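Local structure of thiamine pyrophosphokinase (Saccharomyces cerevisiae, 1IG0) at residues G252-G257 and G282-S287. The protein transfers pyrophosphate from ATP to thiamine, making thiamine diphosphate and AMP, and is the only enzyme in yeast able to do so. Numbering follows the deposited sequence.
With VIB (3-(4-amino-2-methyl-pyrimidin-5-ylmethyl)-5-(2-hydroxy-ethyl)-4-methyl-thiazol-3-ium), chain C.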
ATOM      1  N   GLY B 252      -0.900   9.720   9.047  1.00 18.43           N
ATOM      2  CA  GLY B 252      -2.248   9.363   8.656  1.00 19.18           C
ATOM      3  C   GLY B 252      -2.851   8.285   9.528  1.00 19.15           C
ATOM      4  O   GLY B 252      -2.155   7.377   9.984  1.00 19.58           O
ATOM      5  N   LEU B 253      -4.151   8.399   9.777  1.00 18.74           N
ATOM      6  CA  LEU B 253      -4.876   7.420  10.578  1.00 18.35           C
ATOM      7  C   LEU B 253      -5.573   6.527   9.560  1.00 17.43           C
ATOM      8  O   LEU B 253      -6.532   6.944   8.913  1.00 17.28           O
ATOM      9  CB  LEU B 253      -5.892   8.122  11.485  1.00 18.49           C
ATOM     10  CG  LEU B 253      -5.315   8.852  12.707  1.00 19.75           C
ATOM     11  CD1 LEU B 253      -4.325   9.927  12.276  1.00 21.38           C
ATOM     12  CD2 LEU B 253      -6.450   9.465  13.511  1.00 19.88           C
ATOM     13  N   LEU B 254      -5.093   5.295   9.432  1.00 17.61           N
ATOM     14  CA  LEU B 254      -5.612   4.373   8.430  1.00 16.98           C
ATOM     15  C   LEU B 254      -6.387   3.162   8.938  1.00 17.41           C
ATOM     16  O   LEU B 254      -5.801   2.231   9.491  1.00 16.54           O
ATOM     17  CB  LEU B 254      -4.440   3.895   7.574  1.00 17.14           C
ATOM     18  CG  LEU B 254      -3.396   4.989   7.311  1.00 17.00           C
ATOM     19  CD1 LEU B 254      -2.153   4.384   6.677  1.00 17.88           C
ATOM     20  CD2 LEU B 254      -3.994   6.071   6.417  1.00 16.79           C
ATOM     21  N   PRO B 255      -7.717   3.156   8.744  1.00 17.56           N
ATOM     22  CA  PRO B 255      -8.565   2.044   9.181  1.00 17.79           C
ATOM     23  C   PRO B 255      -8.574   0.955   8.110  1.00 19.50           C
ATOM     24  O   PRO B 255      -9.623   0.605   7.569  1.00 19.12           O
ATOM     25  CB  PRO B 255      -9.924   2.708   9.351  1.00 17.78           C
ATOM     26  CG  PRO B 255      -9.941   3.673   8.207  1.00 16.65           C
ATOM     27  CD  PRO B 255      -8.546   4.288   8.282  1.00 18.00           C
ATOM     28  N   ILE B 256      -7.393   0.433   7.807  1.00 19.52           N
ATOM     29  CA  ILE B 256      -7.244  -0.603   6.796  1.00 22.35           C
ATOM     30  C   ILE B 256      -7.835  -1.921   7.284  1.00 23.66           C
ATOM     31  O   ILE B 256      -7.500  -2.396   8.365  1.00 24.98           O
ATOM     32  CB  ILE B 256      -5.753  -0.817   6.453  1.00 21.21           C
ATOM     33  CG1 ILE B 256      -5.080   0.533   6.194  1.00 20.30           C
ATOM     34  CG2 ILE B 256      -5.617  -1.715   5.225  1.00 22.23           C
ATOM     35  CD1 ILE B 256      -3.575   0.442   5.987  1.00 19.78           C
ATOM     36  N   GLY B 257      -8.727  -2.505   6.493  1.00 25.93           N
ATOM     37  CA  GLY B 257      -9.321  -3.772   6.881  1.00 27.66           C
ATOM     38  C   GLY B 257     -10.647  -3.702   7.616  1.00 27.46           C
ATOM     39  O   GLY B 257     -11.475  -4.605   7.491  1.00 28.85           O
ATOM     40  N   GLY B 282     -14.471   6.631   2.414  1.00 19.06           N
ATOM     41  CA  GLY B 282     -13.517   7.646   2.011  1.00 19.61           C
ATOM     42  C   GLY B 282     -13.149   8.578   3.148  1.00 19.01           C
ATOM     43  O   GLY B 282     -12.335   9.488   2.977  1.00 19.13           O
ATOM     44  N   ARG B 283     -13.754   8.360   4.311  1.00 18.01           N
ATOM     45  CA  ARG B 283     -13.470   9.187   5.476  1.00 17.72           C
ATOM     46  C   ARG B 283     -12.212   8.691   6.171  1.00 17.36           C
ATOM     47  O   ARG B 283     -12.274   7.915   7.125  1.00 18.09           O
ATOM     48  CB  ARG B 283     -14.651   9.169   6.450  1.00 18.94           C
ATOM     49  CG  ARG B 283     -15.845   9.999   5.990  1.00 18.56           C
ATOM     50  CD  ARG B 283     -17.034   9.821   6.923  1.00 19.53           C
ATOM     51  NE  ARG B 283     -16.685  10.090   8.317  1.00 19.52           N
ATOM     52  CZ  ARG B 283     -16.645  11.301   8.864  1.00 19.72           C
ATOM     53  NH1 ARG B 283     -16.943  12.372   8.141  1.00 21.26           N
ATOM     54  NH2 ARG B 283     -16.291  11.441  10.134  1.00 19.30           N
ATOM     55  N   VAL B 284     -11.068   9.152   5.677  1.00 16.92           N
ATOM     56  CA  VAL B 284      -9.769   8.773   6.220  1.00 17.37           C
ATOM     57  C   VAL B 284      -8.901  10.011   6.392  1.00 17.40           C
ATOM     58  O   VAL B 284      -8.751  10.806   5.464  1.00 17.96           O
ATOM     59  CB  VAL B 284      -9.038   7.791   5.276  1.00 17.60           C
ATOM     60  CG1 VAL B 284      -7.645   7.494   5.804  1.00 17.77           C
ATOM     61  CG2 VAL B 284      -9.837   6.505   5.145  1.00 16.72           C
ATOM     62  N   SER B 285      -8.331  10.169   7.582  1.00 17.43           N
ATOM     63  CA  SER B 285      -7.476  11.311   7.862  1.00 18.55           C
ATOM     64  C   SER B 285      -6.102  11.112   7.232  1.00 19.29           C
ATOM     65  O   SER B 285      -5.240  10.435   7.792  1.00 20.65           O
ATOM     66  CB  SER B 285      -7.328  11.509   9.371  1.00 18.79           C
ATOM     67  OG  SER B 285      -6.541  12.654   9.655  1.00 18.84           O
ATOM     68  N   SER B 286      -5.907  11.692   6.053  1.00 20.40           N
ATOM     69  CA  SER B 286      -4.633  11.585   5.356  1.00 20.19           C
ATOM     70  C   SER B 286      -4.006  12.966   5.305  1.00 20.23           C
ATOM     71  O   SER B 286      -4.707  13.971   5.383  1.00 20.24           O
ATOM     72  CB  SER B 286      -4.831  11.042   3.937  1.00 21.08           C
ATOM     73  OG  SER B 286      -5.660  11.892   3.163  1.00 22.65           O
ATOM     74  N   SER B 287      -2.687  13.014   5.176  1.00 20.25           N
ATOM     75  CA  SER B 287      -1.973  14.284   5.131  1.00 20.15           C
ATOM     76  C   SER B 287      -2.186  15.110   6.396  1.00 19.22           C
ATOM     77  O   SER B 287      -2.253  16.339   6.345  1.00 19.93           O
ATOM     78  CB  SER B 287      -2.400  15.102   3.910  1.00 21.73           C
ATOM     79  OG  SER B 287      -1.937  14.504   2.712  1.00 22.96           O
TER
HETATM   80  CM2 VIB C 702      -9.661  14.911   9.666  1.00 19.59           C
HETATM   81  N4A VIB C 702      -8.386  18.429   6.417  1.00 17.96           N
HETATM   82  CM4 VIB C 702      -3.800  18.547   4.189  1.00 20.38           C
HETATM   83  O1  VIB C 702      -4.262  15.654   0.481  1.00 27.41           O
HETATM   84  C7  VIB C 702      -3.481  16.837   0.681  1.00 24.95           C
HETATM   85  C6  VIB C 702      -4.389  17.972   1.221  1.00 22.69           C
HETATM   86  C2  VIB C 702      -6.733  16.465   3.953  1.00 19.66           C
HETATM   87  S1  VIB C 702      -6.671  16.418   2.163  1.00 20.79           S
HETATM   88  C5  VIB C 702      -5.215  17.457   2.397  1.00 21.35           C
HETATM   89  C4  VIB C 702      -4.967  17.696   3.713  1.00 20.13           C
HETATM   90  N3  VIB C 702      -5.821  17.140   4.501  1.00 20.03           N
HETATM   91  C7A VIB C 702      -5.767  17.253   5.986  1.00 17.97           C
HETATM   92  C4A VIB C 702      -8.045  17.256   7.121  1.00 17.20           C
HETATM   93  N3A VIB C 702      -8.982  16.687   8.012  1.00 19.14           N
HETATM   94  C2A VIB C 702      -8.663  15.518   8.721  1.00 18.92           C
HETATM   95  N1A VIB C 702      -7.402  14.921   8.542  1.00 19.07           N
HETATM   96  C6A VIB C 702      -6.464  15.486   7.655  1.00 17.72           C
HETATM   97  C5A VIB C 702      -6.778  16.657   6.941  1.00 18.36           C
HETATM   98  O   HOH W   1      -8.828   8.291   9.648  1.00 19.72           O
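V284 spreads its two methyls over L253-P255 because CG1 lies anti to its backbone N (chi1 176°) and CG2 anti to its carbonyl carbon. CG1 reaches CD2 of L254, 4.0 Å away, and also lies against the carbonyl O of L253, while CG2 rests on CD of P255 at 4.1 Å. The same setting of chi1 in S285 (-178°) sends OG away from L253 and toward the bound thiamine, where it donates to the pyrimidine N1A at 2.7 Å; N288 is a second partner of this hydroxyl.

The backbones run antiparallel but pair loosely. L253 N donates to S285 O at 3.0 Å. The return bond is replaced by a water, which accepts from S285 N and donates to L253 O, each at 2.8 Å, so both polar groups are satisfied across the wider gap.

Beyond S285, S287 OG takes a weak bond from the thiamine hydroxyl O1, and its backbone N bonds D197 of the second subunit. The fraying edge of the sheet next to strand 248-254 thus becomes one wall of the thiamine pocket at the dimer interface, within the vitamin B1 binding beta-sandwich domain of thiamine pyrophosphokinases.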